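Local coordinates for protein putative hexose oxidase (Nonomuraea sp. ATCC 39727, PDB 5AWV) that binds teicoplanin and carries a covalently attached FAD, with which it probably oxidises a sugar of the glycopeptide antibiotic, at residues Val255-Trp259 against Ala260-Glu264; Met304-Ser307 against Gly308-Pro312; Gly152-Val156 against Gly157-Cys161; Ala328-Glu331 against Ala332-Gly336. All coordinates share one frame; numbering follows the deposited sequence.

Contact 1. Residues Val255-Trp259 against Ala260-Glu264. With MAN (alpha-D-mannopyranose), chain B.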
loop_
_atom_site.group_PDB
_atom_site.type_symbol
_atom_site.label_atom_id
_atom_site.label_comp_id
_atom_site.label_asym_id
_atom_site.label_seq_id
_atom_site.Cartn_x
_atom_site.Cartn_y
_atom_site.Cartn_z
ATOM N N VAL A 255 5.784 -10.133 22.767
ATOM C CA VAL A 255 5.578 -11.343 23.550
ATOM C C VAL A 255 5.884 -12.512 22.581
ATOM O O VAL A 255 5.392 -12.528 21.399
ATOM C CB VAL A 255 4.116 -11.483 24.013
ATOM C CG1 VAL A 255 3.852 -12.797 24.753
ATOM C CG2 VAL A 255 3.681 -10.342 24.873
ATOM N N THR A 256 6.713 -13.476 22.996
ATOM C CA THR A 256 6.997 -14.644 22.165
ATOM C C THR A 256 6.295 -15.865 22.706
ATOM O O THR A 256 6.193 -16.013 23.904
ATOM C CB THR A 256 8.530 -14.813 22.079
ATOM O OG1 THR A 256 9.089 -13.597 21.531
ATOM C CG2 THR A 256 8.865 -15.860 21.124
ATOM N N PHE A 257 5.794 -16.742 21.863
ATOM C CA PHE A 257 5.175 -17.953 22.287
ATOM C C PHE A 257 5.971 -19.089 21.741
ATOM O O PHE A 257 6.630 -18.953 20.721
ATOM C CB PHE A 257 3.753 -18.048 21.754
ATOM C CG PHE A 257 2.913 -16.876 22.153
ATOM C CD1 PHE A 257 2.264 -16.863 23.350
ATOM C CD2 PHE A 257 2.807 -15.772 21.331
ATOM C CE1 PHE A 257 1.494 -15.770 23.721
ATOM C CE2 PHE A 257 2.039 -14.679 21.702
ATOM C CZ PHE A 257 1.362 -14.688 22.894
ATOM N N ASP A 258 5.865 -20.243 22.370
ATOM C CA ASP A 258 6.664 -21.378 21.942
ATOM C C ASP A 258 5.712 -22.448 21.547
ATOM O O ASP A 258 4.840 -22.837 22.312
ATOM C CB ASP A 258 7.568 -21.805 23.092
ATOM C CG ASP A 258 8.521 -22.901 22.701
ATOM O OD1 ASP A 258 8.431 -23.474 21.584
ATOM O OD2 ASP A 258 9.355 -23.222 23.557
ATOM N N TRP A 259 5.820 -22.905 20.329
ATOM C CA TRP A 259 4.936 -23.989 19.857
ATOM C C TRP A 259 5.119 -25.287 20.642
ATOM O O TRP A 259 4.147 -25.954 20.947
ATOM C CB TRP A 259 5.204 -24.327 18.440
ATOM C CG TRP A 259 4.608 -23.405 17.428
ATOM C CD1 TRP A 259 5.279 -22.538 16.623
ATOM C CD2 TRP A 259 3.223 -23.325 17.083
ATOM N NE1 TRP A 259 4.387 -21.929 15.772
ATOM C CE2 TRP A 259 3.119 -22.393 16.034
ATOM C CE3 TRP A 259 2.071 -23.995 17.526
ATOM C CZ2 TRP A 259 1.900 -22.086 15.441
ATOM C CZ3 TRP A 259 0.836 -23.682 16.954
ATOM C CH2 TRP A 259 0.762 -22.746 15.916
ATOM N N ALA A 260 6.360 -25.608 21.009
ATOM C CA ALA A 260 6.658 -26.892 21.719
ATOM C C ALA A 260 5.821 -27.019 22.982
ATOM O O ALA A 260 5.190 -28.025 23.226
ATOM C CB ALA A 260 8.145 -27.014 22.027
ATOM N N GLY A 261 5.697 -25.960 23.733
ATOM C CA GLY A 261 4.843 -26.010 24.881
ATOM C C GLY A 261 3.372 -25.759 24.684
ATOM O O GLY A 261 2.665 -25.763 25.660
ATOM N N MET A 262 2.890 -25.516 23.454
ATOM C CA MET A 262 1.492 -25.062 23.258
ATOM C C MET A 262 0.468 -26.226 23.005
ATOM O O MET A 262 0.437 -26.784 21.941
ATOM C CB MET A 262 1.498 -24.039 22.058
ATOM C CG MET A 262 0.214 -23.232 21.754
ATOM S SD MET A 262 -0.174 -21.955 22.978
ATOM C CE MET A 262 1.168 -20.772 22.856
ATOM N N THR A 263 -0.390 -26.579 23.963
ATOM C CA THR A 263 -1.436 -27.559 23.728
ATOM C C THR A 263 -2.562 -26.957 22.884
ATOM O O THR A 263 -2.702 -25.745 22.811
ATOM C CB THR A 263 -2.027 -28.067 25.049
ATOM O OG1 THR A 263 -2.526 -26.976 25.847
ATOM C CG2 THR A 263 -0.922 -28.821 25.808
ATOM N N GLU A 264 -3.416 -27.827 22.386
ATOM C CA GLU A 264 -4.653 -27.456 21.741
ATOM C C GLU A 264 -5.509 -26.539 22.613
ATOM O O GLU A 264 -6.021 -25.493 22.159
ATOM C CB GLU A 264 -5.374 -28.691 21.300
ATOM C CG GLU A 264 -6.585 -28.457 20.406
ATOM C CD GLU A 264 -7.112 -29.772 19.805
ATOM O OE1 GLU A 264 -8.318 -29.770 19.383
ATOM O OE2 GLU A 264 -6.333 -30.819 19.704
HETATM C C1 MAN B . -10.998 -34.240 17.321
HETATM C C2 MAN B . -10.698 -32.807 17.783
HETATM C C3 MAN B . -9.982 -32.040 16.681
HETATM C C4 MAN B . -8.719 -32.829 16.243
HETATM C C5 MAN B . -9.063 -34.256 15.705
HETATM C C6 MAN B . -7.790 -35.006 15.190
HETATM O O2 MAN B . -9.870 -32.850 18.882
HETATM O O3 MAN B . -9.622 -30.664 17.168
HETATM O O4 MAN B . -8.198 -32.069 15.241
HETATM O O5 MAN B . -9.802 -34.980 16.739
HETATM O O6 MAN B . -7.057 -35.585 16.316
#
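This is a local turn contact at the end of strand 249-257, where the chain swings round toward helix 264-280. The Asp258 carboxylate reaches forward to the backbone N of Ala260, as in an Asx turn. Ala260 N gives a hydrogen bond to Asp258 OD1 at 3.0 Å, with a bent N-H...O angle of 146°. The N-H meets the oxygen from above the carboxylate plane. CG of Asp258 lies beside the carbonyl carbon (chi1 -175°), which turns OD1 toward the next peptides. OD1 also lies 3.6 Å from Ala260 CB.

The reversal itself is a type I beta turn from Trp259 to Met262. Met262 N closes it by donating to Trp259 O over 2.8 Å. Met262 then bends at both chi2 and chi3. This curls its methyl back to the last residue of the strand, where CE rests 3.9 Å from Phe257 CB and meets the ring obliquely. The buried methionine also packs on Phe267 and Pro339.

The Trp259 side chain points away from the turn at CB. Its NE1 is hydrogen-bonded to Gly298 O, and its ring meets Phe309, as does that of Phe257.

Thr263 is the N-cap of helix 264-280, and its OG1 accepts from Ala266 N. Glu264 opens that helix and extends its chain outward to a bound sugar. Mannose O3 donates to Glu264 OE1 at 2.7 Å, while O2 adds a weak bond at 3.5 Å. Glu264 OE1 is also hydrogen-bonded to a modified side chain of the bound peptide.

Contact 2. Residues Met304-Ser307 against Gly308-Pro312; sequences MGES and GFMMP. With T55 (8-methylnonanoic acid), chain Z.
A type I beta turn from Met304 to Ser307 leads into strand 309-316 beside the bound teicoplanin. The methyl of Met310 reaches back to the carbonyls of this turn. CE lies 3.2 Å from Ser307 O and 3.4 Å from Glu306 O. The chain is extended beyond CG, which carries the methyl to those carbonyls. CE also comes within 3.8 Å of Glu306 OE2, and the two side chains cross at about a right angle. The carboxylate of Glu306 is held by the backbone of the bound peptide, to which both oxygens are hydrogen-bonded.

Ser307 OG donates to Met304 O at 2.9 Å, in the carbonyl plane, and Ser307 N grips the same oxygen. Val301 N is a further partner of this hydroxyl. A water bridges Glu306 O and Gly308 O, donating to both. Gly308 has a positive phi of 94°, a conformation in which glycine is common. On the ligand side, Met304 CE touches the acyl chain at CAI (3.5 Å).

Strand 309-316 runs between strands 249-257 and 291-298. Met310 packs on Thr254 and Met296 of these neighbours, whereas Phe309 turns to helix 264-280 and Met311 reaches helices 264-280 and 322-334.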
loop_
_atom_site.group_PDB
_atom_site.type_symbol
_atom_site.label_atom_id
_atom_site.label_comp_id
_atom_site.label_asym_id
_atom_site.label_seq_id
_atom_site.Cartn_x
_atom_site.Cartn_y
_atom_site.Cartn_z
ATOM N N MET A 304 14.750 -15.519 9.310
ATOM C CA MET A 304 13.621 -14.656 8.960
ATOM C C MET A 304 13.115 -14.088 10.295
ATOM O O MET A 304 12.425 -14.778 11.073
ATOM C CB MET A 304 12.564 -15.492 8.226
ATOM C CG MET A 304 11.328 -14.751 7.732
ATOM S SD MET A 304 10.000 -15.858 7.120
ATOM C CE MET A 304 8.573 -14.727 7.181
ATOM N N GLY A 305 13.468 -12.837 10.579
ATOM C CA GLY A 305 13.114 -12.248 11.868
ATOM C C GLY A 305 11.601 -12.119 12.133
ATOM O O GLY A 305 11.170 -12.120 13.281
ATOM N N GLU A 306 10.790 -12.048 11.086
ATOM C CA GLU A 306 9.362 -11.794 11.250
ATOM C C GLU A 306 8.608 -13.134 11.327
ATOM O O GLU A 306 7.385 -13.180 11.382
ATOM C CB GLU A 306 8.900 -10.928 10.061
ATOM C CG GLU A 306 8.004 -9.719 10.339
ATOM C CD GLU A 306 8.447 -8.699 11.412
ATOM O OE1 GLU A 306 8.877 -7.561 11.079
ATOM O OE2 GLU A 306 8.218 -8.970 12.605
ATOM N N SER A 307 9.331 -14.241 11.346
ATOM C CA SER A 307 8.698 -15.535 11.416
ATOM C C SER A 307 8.430 -15.889 12.845
ATOM O O SER A 307 8.782 -15.149 13.745
ATOM C CB SER A 307 9.581 -16.584 10.718
ATOM O OG SER A 307 10.648 -17.033 11.542
ATOM N N GLY A 308 7.776 -17.006 13.065
ATOM C CA GLY A 308 7.497 -17.473 14.405
ATOM C C GLY A 308 6.150 -17.065 14.932
ATOM O O GLY A 308 5.257 -16.614 14.181
ATOM N N PHE A 309 6.006 -17.316 16.221
ATOM C CA PHE A 309 4.790 -17.226 16.965
ATOM C C PHE A 309 5.028 -16.134 17.981
ATOM O O PHE A 309 5.726 -16.347 18.975
ATOM C CB PHE A 309 4.531 -18.584 17.625
ATOM C CG PHE A 309 3.110 -18.804 18.105
ATOM C CD1 PHE A 309 2.157 -17.745 18.253
ATOM C CD2 PHE A 309 2.712 -20.066 18.471
ATOM C CE1 PHE A 309 0.936 -17.986 18.744
ATOM C CE2 PHE A 309 1.420 -20.321 18.882
ATOM C CZ PHE A 309 0.512 -19.276 19.021
ATOM N N MET A 310 4.523 -14.906 17.697
ATOM C CA MET A 310 4.849 -13.757 18.487
ATOM C C MET A 310 3.806 -12.642 18.330
ATOM O O MET A 310 2.999 -12.694 17.430
ATOM C CB MET A 310 6.199 -13.251 18.076
ATOM C CG MET A 310 6.311 -12.964 16.615
ATOM S SD MET A 310 7.812 -12.021 16.381
ATOM C CE MET A 310 7.812 -12.202 14.624
ATOM N N MET A 311 3.879 -11.639 19.184
ATOM C CA MET A 311 2.889 -10.559 19.226
ATOM C C MET A 311 3.607 -9.283 19.519
ATOM O O MET A 311 3.810 -8.920 20.685
ATOM C CB MET A 311 1.767 -10.854 20.211
ATOM C CG MET A 311 0.683 -9.814 20.212
ATOM S SD MET A 311 -0.690 -10.123 21.343
ATOM C CE MET A 311 0.049 -9.533 22.867
ATOM N N PRO A 312 4.054 -8.601 18.474
ATOM C CA PRO A 312 4.575 -7.257 18.741
ATOM C C PRO A 312 3.445 -6.324 19.201
ATOM O O PRO A 312 2.260 -6.448 18.726
ATOM C CB PRO A 312 5.161 -6.800 17.366
ATOM C CG PRO A 312 5.182 -8.052 16.559
ATOM C CD PRO A 312 4.211 -9.023 17.085
HETATM C CAD T55 Z . 9.022 -19.327 2.974
HETATM C CAE T55 Z . 10.012 -18.257 2.591
HETATM C CAG T55 Z . 9.723 -16.963 3.352
HETATM C CAH T55 Z . 8.388 -16.371 2.889
HETATM C CAI T55 Z . 7.967 -15.204 3.773
HETATM C CAJ T55 Z . 6.643 -14.606 3.287
HETATM C CAK T55 Z . 6.517 -13.215 3.864
HETATM C CAL T55 Z . 5.330 -12.441 3.267
HETATM C CAF T55 Z . 11.399 -18.767 2.915
HETATM C C T55 Z . 5.212 -11.105 4.015
HETATM O O T55 Z . 6.021 -10.756 4.903
HETATM O O HOH W 1 5.156 -15.185 11.884
#

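Contact 3. Residues Gly152-Val156 against Gly157-Cys161. With FAD (flavin-adenine dinucleotide), chain M.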
loop_
_atom_site.group_PDB
_atom_site.type_symbol
_atom_site.label_atom_id
_atom_site.label_comp_id
_atom_site.label_asym_id
_atom_site.label_seq_id
_atom_site.Cartn_x
_atom_site.Cartn_y
_atom_site.Cartn_z
ATOM N N GLY A 152 8.103 -0.231 4.422
ATOM C CA GLY A 152 8.706 0.962 3.859
ATOM C C GLY A 152 8.696 1.057 2.341
ATOM O O GLY A 152 8.672 2.168 1.804
ATOM N N GLY A 153 8.728 -0.098 1.651
ATOM C CA GLY A 153 8.794 -0.099 0.166
ATOM C C GLY A 153 7.426 -0.019 -0.610
ATOM O O GLY A 153 7.385 0.110 -1.866
ATOM N N VAL A 154 6.341 -0.100 0.110
ATOM C CA VAL A 154 5.022 0.044 -0.449
ATOM C C VAL A 154 4.882 1.420 -1.130
ATOM O O VAL A 154 5.257 2.438 -0.559
ATOM C CB VAL A 154 3.997 -0.156 0.655
ATOM C CG1 VAL A 154 2.617 0.427 0.326
ATOM C CG2 VAL A 154 3.948 -1.636 0.926
ATOM N N GLY A 155 4.336 1.433 -2.338
ATOM C CA GLY A 155 4.105 2.700 -3.033
ATOM C C GLY A 155 2.869 3.474 -2.634
ATOM O O GLY A 155 1.774 2.931 -2.375
ATOM N N VAL A 156 2.998 4.779 -2.668
ATOM C CA VAL A 156 1.842 5.620 -2.461
ATOM C C VAL A 156 0.681 5.305 -3.482
ATOM O O VAL A 156 -0.506 5.340 -3.134
ATOM C CB VAL A 156 2.292 7.099 -2.517
ATOM C CG1 VAL A 156 1.104 8.061 -2.639
ATOM C CG2 VAL A 156 3.066 7.374 -1.238
ATOM N N GLY A 157 1.052 5.070 -4.724
ATOM C CA GLY A 157 0.075 4.953 -5.773
ATOM C C GLY A 157 -1.009 3.957 -5.508
ATOM O O GLY A 157 -2.194 4.310 -5.544
ATOM N N GLY A 158 -0.624 2.717 -5.218
ATOM C CA GLY A 158 -1.623 1.696 -4.847
ATOM C C GLY A 158 -2.146 1.812 -3.445
ATOM O O GLY A 158 -3.304 1.461 -3.159
ATOM N N HIS A 159 -1.283 2.242 -2.544
ATOM C CA HIS A 159 -1.568 2.193 -1.119
ATOM C C HIS A 159 -2.738 3.106 -0.703
ATOM O O HIS A 159 -3.663 2.671 0.020
ATOM C CB HIS A 159 -0.311 2.447 -0.277
ATOM C CG HIS A 159 -0.492 2.292 1.192
ATOM N ND1 HIS A 159 -0.615 1.061 1.795
ATOM C CD2 HIS A 159 -0.493 3.201 2.204
ATOM C CE1 HIS A 159 -0.721 1.218 3.109
ATOM N NE2 HIS A 159 -0.650 2.510 3.378
ATOM N N ILE A 160 -2.695 4.361 -1.141
ATOM C CA ILE A 160 -3.669 5.345 -0.720
ATOM C C ILE A 160 -5.067 4.989 -1.279
ATOM O O ILE A 160 -5.993 4.865 -0.507
ATOM C CB ILE A 160 -3.245 6.802 -0.956
ATOM C CG1 ILE A 160 -2.059 7.151 -0.064
ATOM C CG2 ILE A 160 -4.374 7.754 -0.623
ATOM C CD1 ILE A 160 -1.570 8.555 -0.242
ATOM N N CYS A 161 -5.204 4.806 -2.585
ATOM C CA CYS A 161 -6.493 4.592 -3.144
ATOM C C CYS A 161 -7.134 3.269 -2.763
ATOM O O CYS A 161 -8.364 3.090 -2.896
ATOM C CB CYS A 161 -6.532 4.786 -4.668
ATOM S SG CYS A 161 -5.679 3.617 -5.629
HETATM P PA FAD M . 1.633 -1.603 -7.292
HETATM O O1A FAD M . 1.879 -3.089 -7.452
HETATM O O2A FAD M . 2.507 -0.623 -7.925
HETATM O O5B FAD M . 0.131 -1.258 -7.647
HETATM C C5B FAD M . -1.019 -1.995 -7.106
HETATM C C4B FAD M . -2.218 -1.776 -7.973
HETATM O O4B FAD M . -2.626 -0.405 -8.045
HETATM C C3B FAD M . -2.091 -2.232 -9.435
HETATM O O3B FAD M . -3.340 -2.649 -10.038
HETATM C C2B FAD M . -1.583 -0.957 -10.034
HETATM O O2B FAD M . -1.767 -0.965 -11.411
HETATM C C1B FAD M . -2.362 0.099 -9.324
HETATM N N9A FAD M . -1.656 1.359 -9.310
HETATM C C8A FAD M . -0.419 1.655 -8.891
HETATM N N7A FAD M . -0.161 2.979 -8.971
HETATM C C5A FAD M . -1.258 3.566 -9.431
HETATM C C6A FAD M . -1.631 4.943 -9.819
HETATM N N6A FAD M . -0.720 5.902 -9.677
HETATM N N1A FAD M . -2.907 5.139 -10.267
HETATM C C2A FAD M . -3.788 4.107 -10.415
HETATM N N3A FAD M . -3.506 2.808 -10.123
HETATM C C4A FAD M . -2.248 2.518 -9.684
HETATM N N1 FAD M . -1.265 -2.489 3.127
HETATM C C2 FAD M . -1.733 -1.875 4.255
HETATM O O2 FAD M . -2.791 -1.209 4.191
HETATM N N3 FAD M . -1.083 -1.931 5.428
HETATM C C4 FAD M . 0.141 -2.486 5.542
HETATM O O4 FAD M . 0.757 -2.493 6.631
HETATM C C4X FAD M . 0.731 -3.136 4.363
HETATM N N5 FAD M . 1.974 -3.733 4.389
HETATM C C5X FAD M . 2.567 -4.252 3.270
HETATM C C6 FAD M . 3.872 -4.777 3.373
HETATM C C7 FAD M . 4.366 -5.385 2.188
HETATM C C7M FAD M . 5.777 -6.026 2.230
HETATM C C8 FAD M . 3.611 -5.393 0.873
HETATM C C8M FAD M . 4.275 -5.800 -0.420
HETATM C C9 FAD M . 2.336 -4.785 0.840
HETATM C C9A FAD M . 1.789 -4.255 1.972
HETATM N N10 FAD M . 0.500 -3.658 1.989
HETATM C C10 FAD M . -0.040 -3.074 3.124
HETATM C "C1'" FAD M . -0.354 -3.660 0.756
HETATM C "C2'" FAD M . -0.249 -2.408 -0.030
HETATM O "O2'" FAD M . -1.069 -1.459 0.626
HETATM C "C3'" FAD M . -0.842 -2.752 -1.345
HETATM O "O3'" FAD M . -0.052 -3.830 -1.849
HETATM C "C4'" FAD M . -0.781 -1.529 -2.301
HETATM O "O4'" FAD M . -1.765 -1.749 -3.316
HETATM C "C5'" FAD M . 0.586 -1.479 -2.935
HETATM O "O5'" FAD M . 0.724 -0.287 -3.731
HETATM P P FAD M . 1.950 -0.163 -4.705
HETATM O O1P FAD M . 1.948 1.142 -5.336
HETATM O O2P FAD M . 3.255 -0.539 -4.059
HETATM O O3P FAD M . 1.643 -1.403 -5.670
#
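Glycines at 155, 157 and 158 let the FAD come right against the backbone where this short helix begins. Gly157 C lies 3.7 Å from FAD N7A of the adenine. Gly155 N donates to FAD O2P at 2.8 Å, and Gly158 N to FAD O1P at 3.0 Å. Two peptide N-H groups thus hold one phosphate at the start of helix 156-161, with Gly155 as its N-cap. The positive end of the helix dipole probably helps to stabilise the negative charge.

Across the two segments, His159 N donates to Gly155 O. The bond from Ile160 N to Val156 O is nearly straight at 176°. Val156 and Ile160 point the same way, one turn apart, and CG1 of the first packs on CD1 of the second at 3.6 Å. Both also touch Tyr227 of strand 223-229.

This glycine-rich segment belongs to the FAD-binding domain of the PCMH type, found in the oxygen-dependent FAD-linked oxidoreductases. Beyond the phosphate, His159 takes up the ribityl chain. Its CG is anti to the backbone N (chi1 -175°), which sends the ring toward the flavin. ND1 and FAD O2' share a hydrogen bond of 2.8 Å, with the hydroxyl at the ring edge. Flavin N1 also lies at the edge, in the ring plane.

Val154 has one methyl for each neighbour. CG1 sits 3.6 Å from His159 ND1 and approaches the ring obliquely. CG2 touches FAD C9 of the flavin at 3.5 Å. Of the flavin's two covalent partners, Cys151 directly precedes this segment, and His91 packs against Val154.

Contact 4. Residues Ala328-Glu331 against Ala332-Gly336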
loop_
_atom_site.group_PDB
_atom_site.type_symbol
_atom_site.label_atom_id
_atom_site.label_comp_id
_atom_site.label_asym_id
_atom_site.label_seq_id
_atom_site.Cartn_x
_atom_site.Cartn_y
_atom_site.Cartn_z
ATOM N N ALA A 328 -1.618 -4.136 30.839
ATOM C CA ALA A 328 -2.941 -4.687 30.839
ATOM C C ALA A 328 -3.339 -5.447 29.589
ATOM O O ALA A 328 -3.985 -6.504 29.659
ATOM C CB ALA A 328 -3.928 -3.603 31.110
ATOM N N HIS A 329 -2.955 -4.943 28.398
ATOM C CA HIS A 329 -3.148 -5.717 27.194
ATOM C C HIS A 329 -2.401 -7.064 27.211
ATOM O O HIS A 329 -2.947 -8.128 26.848
ATOM C CB HIS A 329 -2.649 -4.853 25.966
ATOM C CG HIS A 329 -2.747 -5.541 24.651
ATOM N ND1 HIS A 329 -3.943 -5.798 24.029
ATOM C CD2 HIS A 329 -1.792 -6.043 23.847
ATOM C CE1 HIS A 329 -3.717 -6.426 22.893
ATOM N NE2 HIS A 329 -2.411 -6.568 22.753
ATOM N N ILE A 330 -1.139 -7.033 27.619
ATOM C CA ILE A 330 -0.376 -8.247 27.592
ATOM C C ILE A 330 -0.986 -9.269 28.556
ATOM O O ILE A 330 -1.166 -10.472 28.220
ATOM C CB ILE A 330 1.085 -7.986 28.038
ATOM C CG1 ILE A 330 1.865 -7.264 26.985
ATOM C CG2 ILE A 330 1.795 -9.308 28.382
ATOM C CD1 ILE A 330 3.107 -6.642 27.564
ATOM N N GLU A 331 -1.329 -8.832 29.764
ATOM C CA GLU A 331 -1.892 -9.818 30.731
ATOM C C GLU A 331 -3.216 -10.393 30.301
ATOM O O GLU A 331 -3.454 -11.572 30.543
ATOM C CB GLU A 331 -2.098 -9.214 32.098
ATOM C CG GLU A 331 -0.814 -9.069 32.837
ATOM C CD GLU A 331 -0.203 -10.430 33.159
ATOM O OE1 GLU A 331 -0.850 -11.264 33.826
ATOM O OE2 GLU A 331 0.896 -10.636 32.683
ATOM N N ALA A 332 -4.076 -9.592 29.662
ATOM C CA ALA A 332 -5.306 -10.095 29.118
ATOM C C ALA A 332 -4.997 -11.164 28.112
ATOM O O ALA A 332 -5.690 -12.167 28.051
ATOM C CB ALA A 332 -6.136 -8.964 28.470
ATOM N N VAL A 333 -4.019 -10.926 27.253
ATOM C CA VAL A 333 -3.788 -11.845 26.160
ATOM C C VAL A 333 -3.191 -13.190 26.660
ATOM O O VAL A 333 -3.539 -14.257 26.122
ATOM C CB VAL A 333 -2.898 -11.252 25.030
ATOM C CG1 VAL A 333 -2.490 -12.303 23.990
ATOM C CG2 VAL A 333 -3.678 -10.187 24.222
ATOM N N ILE A 334 -2.239 -13.105 27.587
ATOM C CA ILE A 334 -1.481 -14.306 28.027
ATOM C C ILE A 334 -2.096 -15.013 29.252
ATOM O O ILE A 334 -1.589 -16.016 29.648
ATOM C CB ILE A 334 -0.012 -14.018 28.309
ATOM C CG1 ILE A 334 0.189 -13.178 29.563
ATOM C CG2 ILE A 334 0.682 -13.422 27.084
ATOM C CD1 ILE A 334 1.648 -12.993 29.901
ATOM N N ASP A 335 -3.235 -14.581 29.716
ATOM C CA ASP A 335 -3.892 -15.191 30.887
ATOM C C ASP A 335 -4.212 -16.677 30.612
ATOM O O ASP A 335 -4.950 -17.014 29.684
ATOM C CB ASP A 335 -5.205 -14.473 31.139
ATOM C CG ASP A 335 -5.900 -14.964 32.335
ATOM O OD1 ASP A 335 -5.276 -15.023 33.418
ATOM O OD2 ASP A 335 -7.086 -15.232 32.195
ATOM N N GLY A 336 -3.635 -17.578 31.419
ATOM C CA GLY A 336 -3.798 -19.035 31.232
ATOM C C GLY A 336 -3.084 -19.651 30.060
ATOM O O GLY A 336 -3.511 -20.714 29.594
HETATM O O HOH W 2 -3.492 -12.622 33.199
#
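Val333 lays its CG2 methyl over one face of the His329 ring, a CH-pi contact of 4.2 Å from CG2 to the ring centroid. The methyl is offset toward the rim, nearest CE1 and NE2. The two side chains lie side by side, pointing the same way. The ring is fixed further by NE2, hydrogen-bonded to Ser293 OG, and by Trp277, which it meets edge-to-face.

Ile330 and Ile334 also run side by side, with CG2 of the first 4.0 Å from CD1 of the second. CG1 of Ile334 sits between its backbone N and carbonyl carbon (chi1 70°), which brings it within 3.3 Å of Ile330 O. The bend at chi2 of Glu331 brings OE2 to 3.7 Å from Ile334 CD1.

These pairs are the i to i+4 neighbours, and one i+3 neighbour, of the last turns of helix 322-334. Ala332 N, Val333 N and Ile334 N each donate to the carbonyl four residues back, the last at 2.9 Å to Ile330 O. The buried face packs on strands 309-316, 249-257 and 340-349.

Asp335 leaves the helical conformation, and Gly336 follows with positive phi. A water lies near Glu331 O and Asp335 OD1 and may donate to either. Asp335 OD2 forms a salt bridge with Arg269 of helix 264-280. Both residues bind N-acetyl-D-glucosamine in a structure of this protein, though not at Asp335 of this chain here.

From the N terminus, contact 3 comes first, in the FAD-binding domain, where a loop turns into helix 156-161. The other three follow in series, and none nests in or crosses another. Contact 1 closes the turn between strand 249-257 and helix 264-280. Contact 2 closes the turn that enters strand 309-316, and contact 4 ends helix 322-334. Strands 249-257 and 309-316 are neighbours in one antiparallel sheet, so contacts 1 and 2 touch, probably with Val255 O to Met311 N bonded. Helix 322-334 packs on both strands through contact 4. Contact 3 stays apart, its nearest atoms about 10 Å from contact 2.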